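Local coordinates for charybdin (Charybdis maritima, PDB 2B7U), which is a plant member of the ribosome-inactivating protein family, with a fold in which a mixed beta sheet is followed by a largely helical part, at residues 196-199 with 204-207; 226-231 with 237-242; 206-211 with 218-223; 35-40 with 243-248. All coordinates share one frame; numbering follows the deposited sequence.

Interaction 1: residues 196-199 with 204-207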
loop_
_atom_site.group_PDB
_atom_site.type_symbol
_atom_site.label_atom_id
_atom_site.label_comp_id
_atom_site.label_asym_id
_atom_site.label_seq_id
_atom_site.Cartn_x
_atom_site.Cartn_y
_atom_site.Cartn_z
ATOM N N ASN A 196 -0.636 13.140 5.676
ATOM C CA ASN A 196 -0.002 13.359 6.961
ATOM C C ASN A 196 -0.729 12.758 8.155
ATOM O O ASN A 196 -0.104 12.364 9.179
ATOM C CB ASN A 196 0.142 14.856 7.211
ATOM C CG ASN A 196 1.086 15.538 6.259
ATOM O OD1 ASN A 196 1.061 16.771 6.131
ATOM N ND2 ASN A 196 1.939 14.774 5.609
ATOM N N ASP A 197 -2.051 12.777 8.100
ATOM C CA ASP A 197 -2.844 12.254 9.204
ATOM C C ASP A 197 -3.065 10.752 9.034
ATOM O O ASP A 197 -3.106 10.021 10.022
ATOM C CB ASP A 197 -4.200 12.944 9.341
ATOM C CG ASP A 197 -4.104 14.455 9.432
ATOM O OD1 ASP A 197 -3.023 15.036 9.136
ATOM O OD2 ASP A 197 -5.149 15.063 9.739
ATOM N N LEU A 198 -3.258 10.301 7.796
ATOM C CA LEU A 198 -3.525 8.886 7.552
ATOM C C LEU A 198 -2.281 8.098 7.193
ATOM O O LEU A 198 -1.830 7.266 7.974
ATOM C CB LEU A 198 -4.585 8.713 6.463
ATOM C CG LEU A 198 -5.948 9.330 6.776
ATOM C CD1 LEU A 198 -6.935 9.019 5.664
ATOM C CD2 LEU A 198 -6.493 8.821 8.107
ATOM N N GLU A 199 -1.725 8.348 6.008
ATOM C CA GLU A 199 -0.660 7.480 5.481
ATOM C C GLU A 199 0.504 7.334 6.432
ATOM O O GLU A 199 0.988 6.230 6.633
ATOM C CB GLU A 199 -0.188 7.929 4.108
ATOM C CG GLU A 199 -1.278 7.870 3.064
ATOM C CD GLU A 199 -0.831 8.220 1.667
ATOM O OE1 GLU A 199 0.376 8.516 1.460
ATOM O OE2 GLU A 199 -1.708 8.195 0.770
ATOM N N ARG A 204 1.185 3.072 13.281
ATOM C CA ARG A 204 0.826 3.472 14.654
ATOM C C ARG A 204 -0.664 3.226 14.955
ATOM O O ARG A 204 -1.024 2.694 16.012
ATOM C CB ARG A 204 1.126 4.946 14.857
ATOM C CG ARG A 204 2.544 5.316 15.121
ATOM C CD ARG A 204 2.554 6.578 16.027
ATOM N NE ARG A 204 1.680 7.605 15.468
ATOM C CZ ARG A 204 0.727 8.289 16.111
ATOM N NH1 ARG A 204 0.486 8.150 17.411
ATOM N NH2 ARG A 204 0.011 9.170 15.438
ATOM N N PHE A 205 -1.551 3.625 14.046
ATOM C CA PHE A 205 -2.985 3.402 14.234
ATOM C C PHE A 205 -3.321 1.911 14.296
ATOM O O PHE A 205 -4.159 1.490 15.118
ATOM C CB PHE A 205 -3.776 4.027 13.072
ATOM C CG PHE A 205 -3.816 5.543 13.051
ATOM C CD1 PHE A 205 -4.316 6.198 11.918
ATOM C CD2 PHE A 205 -3.412 6.306 14.119
ATOM C CE1 PHE A 205 -4.411 7.589 11.887
ATOM C CE2 PHE A 205 -3.508 7.711 14.076
ATOM C CZ PHE A 205 -4.012 8.322 12.963
ATOM N N SER A 206 -2.702 1.106 13.445
ATOM C CA SER A 206 -2.956 -0.342 13.478
ATOM C C SER A 206 -2.598 -0.886 14.850
ATOM O O SER A 206 -3.350 -1.681 15.401
ATOM C CB SER A 206 -2.140 -1.064 12.414
ATOM O OG SER A 206 -2.630 -0.742 11.116
ATOM N N PHE A 207 -1.448 -0.476 15.365
ATOM C CA PHE A 207 -1.003 -0.931 16.673
ATOM C C PHE A 207 -1.974 -0.501 17.759
ATOM O O PHE A 207 -2.357 -1.296 18.637
ATOM C CB PHE A 207 0.382 -0.377 17.002
ATOM C CG PHE A 207 0.883 -0.825 18.341
ATOM C CD1 PHE A 207 0.735 -0.009 19.442
ATOM C CD2 PHE A 207 1.418 -2.102 18.495
ATOM C CE1 PHE A 207 1.153 -0.441 20.703
ATOM C CE2 PHE A 207 1.850 -2.529 19.748
ATOM C CZ PHE A 207 1.713 -1.693 20.834
#
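The first torsion of Phe-205 (chi1 -71°) puts CG anti to the carbonyl carbon, and this carries the ring straight across the gap to the preceding helix, where it meets Asp-197 and Leu-198. Leu-198 reaches it indirectly: its CB points away from Phe-205, but CG lies beside the backbone N (chi1 -61°) and the branch ends lead back, so that CD2 comes nearer than the start of the side chain. The CE1-CZ side of the ring does the touching. CE1 of Phe-205 lies 3.3 Å from the backbone oxygen of Asp-197, and CZ of the same ring is 3.5 Å from that oxygen, which approaches obliquely. Leu-198 CD2, by contrast, lies near the ring plane at its edge, 4.5 Å from Phe-205 CE1, a looser apolar touch. The contact belongs to a pair of successive helices, 192-199 and 202-214, joined by a two-residue link; the ring spans the gap between them while the backbones stay apart, the CA atoms of Leu-198 and Phe-205 being 8.7 Å from each other. The first helix ends in a wider pi-type turn at 196-199, the very turn against which the ring rests. No hydrogen bond crosses the contact. The carboxylate of Asp-197 leads away from Phe-205, and its OD2 accepts a hydrogen bond from the backbone N of Tyr-226. Leu-198 and Phe-205 both also press on Ile-225 of strand 223-225.

Interaction 2: residues 226-231 with 237-242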
loop_
_atom_site.group_PDB
_atom_site.type_symbol
_atom_site.label_atom_id
_atom_site.label_comp_id
_atom_site.label_asym_id
_atom_site.label_seq_id
_atom_site.Cartn_x
_atom_site.Cartn_y
_atom_site.Cartn_z
ATOM N N TYR A 226 -8.034 15.072 10.177
ATOM C CA TYR A 226 -8.807 16.059 9.397
ATOM C C TYR A 226 -9.461 17.082 10.329
ATOM O O TYR A 226 -10.608 17.478 10.120
ATOM C CB TYR A 226 -9.887 15.354 8.575
ATOM C CG TYR A 226 -10.425 16.099 7.363
ATOM C CD1 TYR A 226 -11.628 15.715 6.783
ATOM C CD2 TYR A 226 -9.739 17.151 6.787
ATOM C CE1 TYR A 226 -12.127 16.364 5.660
ATOM C CE2 TYR A 226 -10.238 17.812 5.667
ATOM C CZ TYR A 226 -11.430 17.409 5.109
ATOM O OH TYR A 226 -11.930 18.078 3.990
ATOM N N GLY A 227 -8.725 17.518 11.347
ATOM C CA GLY A 227 -9.204 18.530 12.269
ATOM C C GLY A 227 -10.276 18.095 13.261
ATOM O O GLY A 227 -10.828 18.932 13.988
ATOM N N LYS A 228 -10.546 16.792 13.332
ATOM C CA LYS A 228 -11.571 16.242 14.210
ATOM C C LYS A 228 -10.924 15.320 15.234
ATOM O O LYS A 228 -10.002 14.579 14.890
ATOM C CB LYS A 228 -12.560 15.415 13.415
ATOM C CG LYS A 228 -13.324 16.166 12.362
ATOM C CD LYS A 228 -14.111 15.201 11.436
ATOM C CE LYS A 228 -14.820 14.024 12.165
ATOM N NZ LYS A 228 -14.112 12.669 12.108
ATOM N N ILE A 229 -11.440 15.326 16.454
ATOM C CA ILE A 229 -10.900 14.465 17.503
ATOM C C ILE A 229 -11.553 13.086 17.442
ATOM O O ILE A 229 -12.780 12.955 17.411
ATOM C CB ILE A 229 -11.006 15.142 18.900
ATOM C CG1 ILE A 229 -10.210 16.454 18.872
ATOM C CG2 ILE A 229 -10.480 14.217 19.976
ATOM C CD1 ILE A 229 -10.439 17.392 20.055
ATOM N N ILE A 230 -10.707 12.060 17.409
ATOM C CA ILE A 230 -11.117 10.654 17.336
ATOM C C ILE A 230 -10.821 10.037 18.697
ATOM O O ILE A 230 -9.666 9.805 19.059
ATOM C CB ILE A 230 -10.319 9.916 16.244
ATOM C CG1 ILE A 230 -10.301 10.730 14.942
ATOM C CG2 ILE A 230 -10.867 8.507 16.042
ATOM C CD1 ILE A 230 -11.634 11.084 14.356
ATOM N N LYS A 231 -11.882 9.791 19.455
ATOM C CA LYS A 231 -11.776 9.561 20.886
ATOM C C LYS A 231 -11.589 8.118 21.292
ATOM O O LYS A 231 -11.109 7.856 22.402
ATOM C CB LYS A 231 -13.012 10.130 21.604
ATOM C CG LYS A 231 -12.958 11.644 21.772
ATOM C CD LYS A 231 -13.906 12.130 22.876
ATOM C CE LYS A 231 -13.542 11.616 24.302
ATOM N NZ LYS A 231 -12.162 12.001 24.791
ATOM N N LEU A 237 -10.781 2.815 13.971
ATOM C CA LEU A 237 -10.853 1.655 13.081
ATOM C C LEU A 237 -11.694 1.931 11.817
ATOM O O LEU A 237 -11.419 1.388 10.752
ATOM C CB LEU A 237 -11.391 0.428 13.845
ATOM C CG LEU A 237 -11.490 -0.870 13.039
ATOM C CD1 LEU A 237 -10.136 -1.264 12.423
ATOM C CD2 LEU A 237 -12.067 -1.986 13.916
ATOM N N ASN A 238 -12.697 2.801 11.950
ATOM C CA ASN A 238 -13.569 3.180 10.833
ATOM C C ASN A 238 -12.795 3.801 9.676
ATOM O O ASN A 238 -13.244 3.740 8.510
ATOM C CB ASN A 238 -14.629 4.168 11.306
ATOM C CG ASN A 238 -15.766 3.526 12.107
ATOM O OD1 ASN A 238 -16.523 4.249 12.769
ATOM N ND2 ASN A 238 -15.908 2.187 12.052
ATOM N N PHE A 239 -11.632 4.389 9.962
ATOM C CA PHE A 239 -10.775 4.944 8.898
ATOM C C PHE A 239 -10.002 3.889 8.117
ATOM O O PHE A 239 -9.595 4.151 6.977
ATOM C CB PHE A 239 -9.762 5.941 9.481
ATOM C CG PHE A 239 -10.376 7.221 9.949
ATOM C CD1 PHE A 239 -10.972 7.298 11.200
ATOM C CD2 PHE A 239 -10.388 8.345 9.122
ATOM C CE1 PHE A 239 -11.563 8.490 11.644
ATOM C CE2 PHE A 239 -10.965 9.547 9.569
ATOM C CZ PHE A 239 -11.552 9.601 10.840
ATOM N N LEU A 240 -9.751 2.725 8.716
ATOM C CA LEU A 240 -8.866 1.747 8.098
ATOM C C LEU A 240 -9.612 0.729 7.255
ATOM O O LEU A 240 -10.662 0.233 7.622
ATOM C CB LEU A 240 -8.034 0.987 9.143
ATOM C CG LEU A 240 -6.782 1.727 9.614
ATOM C CD1 LEU A 240 -7.109 2.984 10.389
ATOM C CD2 LEU A 240 -5.810 0.857 10.418
ATOM N N GLY A 241 -9.084 0.465 6.089
ATOM C CA GLY A 241 -9.547 -0.607 5.240
ATOM C C GLY A 241 -8.998 -1.971 5.579
ATOM O O GLY A 241 -9.597 -3.008 5.263
ATOM N N ILE A 242 -7.800 -1.975 6.162
ATOM C CA ILE A 242 -7.105 -3.188 6.574
ATOM C C ILE A 242 -6.081 -2.773 7.641
ATOM O O ILE A 242 -5.606 -1.635 7.644
ATOM C CB ILE A 242 -6.508 -3.954 5.333
ATOM C CG1 ILE A 242 -6.095 -5.384 5.724
ATOM C CG2 ILE A 242 -5.368 -3.177 4.725
ATOM C CD1 ILE A 242 -6.104 -6.318 4.566
#
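Strand 228-230, which carries Lys-228 and Ile-230, passes the type I turn from Leu-237 to Leu-240 that presents Phe-239, and the backbones stay well apart, the closest CA atoms being those of Ile-230 and Leu-237 at 10.0 Å. The turn is closed by Leu-240 N bonding to Leu-237 O at 3.0 Å. Only side chains span the gap. Ile-230 and Phe-239 come at each other from opposite directions, and the delta methyl does the touching: CD1 of Ile-230 is 3.8 Å from both CE1 and CZ of Phe-239, set obliquely to the ring. Lys-228 arrives from another angle, its chain bent at chi3 (42°) and chi4 (-101°), which brings NZ to the ring edge, near its plane, 4.2 Å from Phe-239 CZ. Phe-239 also packs on Ile-225 in the partner strand 223-225, so the ring plugs the small two-stranded antiparallel hairpin onto the loop that follows helix 233-237. Outside the two segments, the ammonium group forms a salt bridge with a bound MES molecule, probably from the crystallisation liquor. Because NZ lies at the ring edge and not over the face, Phe-239 acts here as an apolar neighbour and not as a cation-pi partner.

Interaction 3: residues 206-211 with 218-223; sequences SFMILK and YKFEPQ
Tyr-218 and Met-208 make the dense part of this contact, together with Lys-211. The tyrosine ring lies flat against the aliphatic start of Lys-211: CB sits over its face, 4.1 Å from the centroid of the Tyr-218 ring and 10° off the ring normal, a CH-pi contact. CG of Lys-211 lies beside the carbonyl carbon (chi1 -158°), at the ring, and a bend at chi2 leads NZ away to bond with Asp-248 O. The phenol end crosses Met-208, with Tyr-218 OH 3.3 Å from CG of Met-208. Met-208 SD stands 5.1 Å from the centroid of the Phe-220 ring, oblique at 44° to its normal, a Met-aromatic contact. Extended beyond CG, Met-208 continues to Gln-223, where CE meets NE2 at 3.6 Å. That amide is steadied within its own segment, NE2 of Gln-223 giving a 2.8 Å bond to Glu-221 O, the oxygen lying close to the amide plane. Here the chain leaving helix 202-214 doubles back along it: Tyr-218 directly follows Cys-217, which is disulfide-linked to Cys-254, and the segment then leads into strand 223-225. The rim is looser. Phe-207 CE1 only grazes Tyr-218 CE1, at 4.2 Å and obliquely. On the exposed side Lys-219 takes no part in the packing and bends back so that its NZ bonds to Tyr-218 O at 2.9 Å.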
loop_
_atom_site.group_PDB
_atom_site.type_symbol
_atom_site.label_atom_id
_atom_site.label_comp_id
_atom_site.label_asym_id
_atom_site.label_seq_id
_atom_site.Cartn_x
_atom_site.Cartn_y
_atom_site.Cartn_z
ATOM N N SER A 206 -2.702 1.106 13.445
ATOM C CA SER A 206 -2.956 -0.342 13.478
ATOM C C SER A 206 -2.598 -0.886 14.850
ATOM O O SER A 206 -3.350 -1.681 15.401
ATOM C CB SER A 206 -2.140 -1.064 12.414
ATOM O OG SER A 206 -2.630 -0.742 11.116
ATOM N N PHE A 207 -1.448 -0.476 15.365
ATOM C CA PHE A 207 -1.003 -0.931 16.673
ATOM C C PHE A 207 -1.974 -0.501 17.759
ATOM O O PHE A 207 -2.357 -1.296 18.637
ATOM C CB PHE A 207 0.382 -0.377 17.002
ATOM C CG PHE A 207 0.883 -0.825 18.341
ATOM C CD1 PHE A 207 0.735 -0.009 19.442
ATOM C CD2 PHE A 207 1.418 -2.102 18.495
ATOM C CE1 PHE A 207 1.153 -0.441 20.703
ATOM C CE2 PHE A 207 1.850 -2.529 19.748
ATOM C CZ PHE A 207 1.713 -1.693 20.834
ATOM N N MET A 208 -2.359 0.781 17.757
ATOM C CA MET A 208 -3.305 1.256 18.785
ATOM C C MET A 208 -4.600 0.444 18.805
ATOM O O MET A 208 -5.178 0.147 19.870
ATOM C CB MET A 208 -3.690 2.730 18.573
ATOM C CG MET A 208 -2.582 3.685 18.712
ATOM S SD MET A 208 -3.150 5.341 18.225
ATOM C CE MET A 208 -1.573 6.115 18.126
ATOM N N ILE A 209 -5.105 0.137 17.620
ATOM C CA ILE A 209 -6.376 -0.600 17.459
ATOM C C ILE A 209 -6.231 -2.032 17.965
ATOM O O ILE A 209 -7.042 -2.479 18.788
ATOM C CB ILE A 209 -6.831 -0.573 16.005
ATOM C CG1 ILE A 209 -7.251 0.865 15.639
ATOM C CG2 ILE A 209 -7.991 -1.544 15.757
ATOM C CD1 ILE A 209 -7.261 1.088 14.169
ATOM N N LEU A 210 -5.200 -2.751 17.531
ATOM C CA LEU A 210 -5.049 -4.137 17.967
ATOM C C LEU A 210 -4.641 -4.221 19.439
ATOM O O LEU A 210 -5.072 -5.119 20.144
ATOM C CB LEU A 210 -4.043 -4.873 17.105
ATOM C CG LEU A 210 -4.474 -5.071 15.667
ATOM C CD1 LEU A 210 -3.487 -5.970 14.967
ATOM C CD2 LEU A 210 -5.883 -5.662 15.580
ATOM N N LYS A 211 -3.815 -3.294 19.910
ATOM C CA LYS A 211 -3.435 -3.331 21.328
ATOM C C LYS A 211 -4.656 -3.013 22.185
ATOM O O LYS A 211 -4.835 -3.618 23.273
ATOM C CB LYS A 211 -2.218 -2.423 21.615
ATOM C CG LYS A 211 -1.476 -2.820 22.877
ATOM C CD LYS A 211 -0.633 -4.046 22.730
ATOM C CE LYS A 211 0.103 -4.342 24.030
ATOM N NZ LYS A 211 0.905 -5.572 23.943
ATOM N N TYR A 218 -4.002 -1.252 28.178
ATOM C CA TYR A 218 -3.541 -0.278 27.198
ATOM C C TYR A 218 -4.469 0.933 27.248
ATOM O O TYR A 218 -5.686 0.797 27.309
ATOM C CB TYR A 218 -3.534 -0.891 25.802
ATOM C CG TYR A 218 -3.118 0.095 24.731
ATOM C CD1 TYR A 218 -1.784 0.435 24.554
ATOM C CD2 TYR A 218 -4.073 0.712 23.932
ATOM C CE1 TYR A 218 -1.407 1.350 23.565
ATOM C CE2 TYR A 218 -3.716 1.627 22.961
ATOM C CZ TYR A 218 -2.385 1.948 22.792
ATOM O OH TYR A 218 -2.036 2.876 21.815
ATOM N N LYS A 219 -3.894 2.119 27.245
ATOM C CA LYS A 219 -4.702 3.336 27.264
ATOM C C LYS A 219 -4.712 4.017 25.888
ATOM O O LYS A 219 -3.674 4.436 25.376
ATOM C CB LYS A 219 -4.223 4.264 28.390
ATOM C CG LYS A 219 -4.458 3.624 29.780
ATOM C CD LYS A 219 -5.967 3.294 30.035
ATOM C CE LYS A 219 -6.221 2.014 30.865
ATOM N NZ LYS A 219 -6.681 0.809 30.052
ATOM N N PHE A 220 -5.891 4.023 25.271
ATOM C CA PHE A 220 -6.062 4.664 23.961
ATOM C C PHE A 220 -6.052 6.161 24.162
ATOM O O PHE A 220 -6.787 6.705 24.989
ATOM C CB PHE A 220 -7.355 4.253 23.282
ATOM C CG PHE A 220 -7.524 4.829 21.897
ATOM C CD1 PHE A 220 -7.024 4.157 20.801
ATOM C CD2 PHE A 220 -8.178 6.050 21.705
ATOM C CE1 PHE A 220 -7.182 4.679 19.517
ATOM C CE2 PHE A 220 -8.320 6.575 20.431
ATOM C CZ PHE A 220 -7.807 5.915 19.354
ATOM N N GLU A 221 -5.191 6.819 23.404
ATOM C CA GLU A 221 -5.086 8.268 23.435
ATOM C C GLU A 221 -5.842 8.837 22.244
ATOM O O GLU A 221 -5.592 8.447 21.113
ATOM C CB GLU A 221 -3.620 8.658 23.357
ATOM C CG GLU A 221 -2.885 8.444 24.653
ATOM C CD GLU A 221 -2.999 9.630 25.599
ATOM O OE1 GLU A 221 -4.126 10.137 25.830
ATOM O OE2 GLU A 221 -1.948 10.059 26.123
ATOM N N PRO A 222 -6.763 9.779 22.484
ATOM C CA PRO A 222 -7.442 10.386 21.340
ATOM C C PRO A 222 -6.504 10.987 20.291
ATOM O O PRO A 222 -5.487 11.589 20.642
ATOM C CB PRO A 222 -8.284 11.487 21.992
ATOM C CG PRO A 222 -8.581 10.983 23.316
ATOM C CD PRO A 222 -7.302 10.292 23.758
ATOM N N GLN A 223 -6.884 10.832 19.019
ATOM C CA GLN A 223 -6.092 11.272 17.886
ATOM C C GLN A 223 -6.873 12.346 17.145
ATOM O O GLN A 223 -8.095 12.357 17.183
ATOM C CB GLN A 223 -5.840 10.096 16.957
ATOM C CG GLN A 223 -5.179 8.925 17.655
ATOM C CD GLN A 223 -3.770 9.209 18.058
ATOM O OE1 GLN A 223 -2.957 9.647 17.241
ATOM N NE2 GLN A 223 -3.457 8.989 19.334
#

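Interaction 4: residues 35-40 with 243-248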
loop_
_atom_site.group_PDB
_atom_site.type_symbol
_atom_site.label_atom_id
_atom_site.label_comp_id
_atom_site.label_asym_id
_atom_site.label_seq_id
_atom_site.Cartn_x
_atom_site.Cartn_y
_atom_site.Cartn_z
ATOM N N LEU A 35 -6.273 -10.329 1.162
ATOM C CA LEU A 35 -5.144 -10.125 2.070
ATOM C C LEU A 35 -5.412 -10.570 3.495
ATOM O O LEU A 35 -4.475 -10.786 4.287
ATOM C CB LEU A 35 -4.750 -8.647 2.079
ATOM C CG LEU A 35 -4.147 -8.064 0.804
ATOM C CD1 LEU A 35 -4.198 -6.529 0.756
ATOM C CD2 LEU A 35 -2.704 -8.552 0.603
ATOM N N ALA A 36 -6.685 -10.638 3.865
ATOM C CA ALA A 36 -7.071 -10.879 5.246
ATOM C C ALA A 36 -6.597 -12.211 5.793
ATOM O O ALA A 36 -6.621 -13.227 5.078
ATOM C CB ALA A 36 -8.566 -10.838 5.374
ATOM N N THR A 37 -6.218 -12.214 7.057
ATOM C CA THR A 37 -6.094 -13.477 7.810
ATOM C C THR A 37 -7.240 -13.681 8.762
ATOM O O THR A 37 -7.745 -14.779 8.887
ATOM C CB THR A 37 -4.779 -13.579 8.616
ATOM O OG1 THR A 37 -4.845 -12.720 9.780
ATOM C CG2 THR A 37 -3.648 -13.283 7.757
ATOM N N TRP A 38 -7.647 -12.620 9.446
ATOM C CA TRP A 38 -8.764 -12.623 10.372
ATOM C C TRP A 38 -9.343 -11.234 10.352
ATOM O O TRP A 38 -8.917 -10.410 9.546
ATOM C CB TRP A 38 -8.357 -12.978 11.775
ATOM C CG TRP A 38 -7.346 -12.011 12.442
ATOM C CD1 TRP A 38 -6.037 -11.866 12.095
ATOM C CD2 TRP A 38 -7.555 -11.147 13.590
ATOM N NE1 TRP A 38 -5.423 -10.947 12.922
ATOM C CE2 TRP A 38 -6.333 -10.489 13.844
ATOM C CE3 TRP A 38 -8.660 -10.841 14.405
ATOM C CZ2 TRP A 38 -6.184 -9.563 14.907
ATOM C CZ3 TRP A 38 -8.513 -9.902 15.424
ATOM C CH2 TRP A 38 -7.272 -9.305 15.686
ATOM N N TYR A 39 -10.403 -11.041 11.154
ATOM C CA TYR A 39 -11.204 -9.821 11.080
ATOM C C TYR A 39 -11.474 -9.254 12.459
ATOM O O TYR A 39 -11.721 -9.975 13.427
ATOM C CB TYR A 39 -12.535 -10.079 10.347
ATOM C CG TYR A 39 -12.365 -10.339 8.895
ATOM C CD1 TYR A 39 -12.076 -11.631 8.410
ATOM C CD2 TYR A 39 -12.534 -9.319 7.965
ATOM C CE1 TYR A 39 -11.921 -11.872 7.048
ATOM C CE2 TYR A 39 -12.381 -9.550 6.602
ATOM C CZ TYR A 39 -12.068 -10.833 6.148
ATOM O OH TYR A 39 -11.925 -11.046 4.799
ATOM N N LEU A 40 -11.446 -7.928 12.540
ATOM C CA LEU A 40 -11.775 -7.204 13.712
ATOM C C LEU A 40 -12.931 -6.234 13.403
ATOM O O LEU A 40 -12.746 -5.313 12.639
ATOM C CB LEU A 40 -10.548 -6.427 14.184
ATOM C CG LEU A 40 -10.849 -5.573 15.406
ATOM C CD1 LEU A 40 -11.356 -6.391 16.547
ATOM C CD2 LEU A 40 -9.645 -4.731 15.858
ATOM N N VAL A 243 -5.801 -3.677 8.564
ATOM C CA VAL A 243 -5.012 -3.395 9.763
ATOM C C VAL A 243 -3.698 -4.172 9.791
ATOM O O VAL A 243 -3.719 -5.384 9.618
ATOM C CB VAL A 243 -5.840 -3.746 11.024
ATOM C CG1 VAL A 243 -5.073 -3.393 12.254
ATOM C CG2 VAL A 243 -7.214 -3.053 10.979
ATOM N N GLU A 244 -2.565 -3.501 10.025
ATOM C CA GLU A 244 -1.293 -4.195 10.184
ATOM C C GLU A 244 -1.251 -4.936 11.514
ATOM O O GLU A 244 -1.847 -4.474 12.471
ATOM C CB GLU A 244 -0.148 -3.176 10.154
ATOM C CG GLU A 244 1.155 -3.810 9.856
ATOM C CD GLU A 244 2.316 -2.881 9.953
ATOM O OE1 GLU A 244 2.441 -2.186 10.963
ATOM O OE2 GLU A 244 3.162 -2.889 9.015
ATOM N N GLN A 245 -0.531 -6.057 11.592
ATOM C CA GLN A 245 -0.472 -6.865 12.829
ATOM C C GLN A 245 0.966 -7.030 13.304
ATOM O O GLN A 245 1.633 -7.987 12.950
ATOM C CB GLN A 245 -1.114 -8.241 12.606
ATOM C CG GLN A 245 -1.257 -9.006 13.906
ATOM C CD GLN A 245 -1.908 -10.364 13.777
ATOM O OE1 GLN A 245 -2.267 -10.943 14.808
ATOM N NE2 GLN A 245 -2.084 -10.879 12.539
ATOM N N HIS A 246 1.430 -6.090 14.119
ATOM C CA HIS A 246 2.755 -6.164 14.710
ATOM C C HIS A 246 2.793 -7.244 15.825
ATOM O O HIS A 246 1.845 -7.386 16.588
ATOM C CB HIS A 246 3.130 -4.791 15.272
ATOM C CG HIS A 246 4.555 -4.690 15.710
ATOM N ND1 HIS A 246 5.518 -4.022 14.982
ATOM C CD2 HIS A 246 5.185 -5.196 16.791
ATOM C CE1 HIS A 246 6.680 -4.125 15.601
ATOM N NE2 HIS A 246 6.504 -4.823 16.706
ATOM N N PRO A 247 3.868 -8.049 15.900
ATOM C CA PRO A 247 3.986 -9.073 16.957
ATOM C C PRO A 247 3.796 -8.590 18.395
ATOM O O PRO A 247 3.345 -9.355 19.239
ATOM C CB PRO A 247 5.411 -9.602 16.783
ATOM C CG PRO A 247 5.700 -9.386 15.369
ATOM C CD PRO A 247 5.010 -8.113 14.967
ATOM N N ASP A 248 4.181 -7.356 18.690
ATOM C CA ASP A 248 3.942 -6.784 20.024
ATOM C C ASP A 248 2.466 -6.798 20.426
ATOM O O ASP A 248 2.157 -6.783 21.611
ATOM C CB ASP A 248 4.456 -5.353 20.131
ATOM C CG ASP A 248 5.992 -5.247 20.108
ATOM O OD1 ASP A 248 6.470 -4.084 20.106
ATOM O OD2 ASP A 248 6.708 -6.277 20.102
HETATM O O HOH W 1 -3.175 -13.512 12.324
#
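Thr-37 and Trp-38, at the start of a beta hairpin formed by strands 38-40 and 43-45, face Gln-245 in the C-terminal tail, more than 200 residues further along. The segment leaves helix 21-35 at Ala-36, the first residue to depart from helical geometry, and then turns into the hairpin. Thr-37 stays short of direct contact, its OG1 being 4.3 Å from Gln-245 NE2. A single water closes this gap, lying 3.1 Å from Thr-37 OG1 and accepting from Gln-245 NE2 at 2.9 Å. Thr-37 OG1 is also hydrogen-bonded to Val-45 O, so the water adds to a hydroxyl already tied to the hairpin. Trp-38 comes next, its CG wedged between the backbone N and the carbonyl carbon (chi1 62°), which swings the indole toward the tail. The amide meets the ring at its edge, the two planes 54° apart. Its orientation, with the nitrogen facing the indole, is probably set by other partners: NE2 gives a bond to Leu-46 O besides the water, and OE1 accepts one from Arg-250 NH1. Two donors therefore come together without bonding, NE1 of Trp-38 lying 3.4 Å from NE2 of Gln-245, while OE1 of the same glutamine is a little farther from Trp-38 NE1, at 3.7 Å.

From the N terminus, residues 35-40 come first and find their partner only at residues 243-248, so interaction 4 closes a loop that takes in most of the chain. The other three lie within it. Interaction 1 closes a short loop between helices 192-199 and 202-214, and interaction 3 opens on its last two residues, Ser-206 and Phe-207, to close the return from the second helix. Interaction 2 then follows in series, joining the hairpin of strands 223-225 and 228-230 to the loop after helix 233-237. Apart from that shared stretch, the inner three follow one another without crossing. Ser-206 OG, bonded to Glu-244 N, ties the shared helix to the tail of interaction 4.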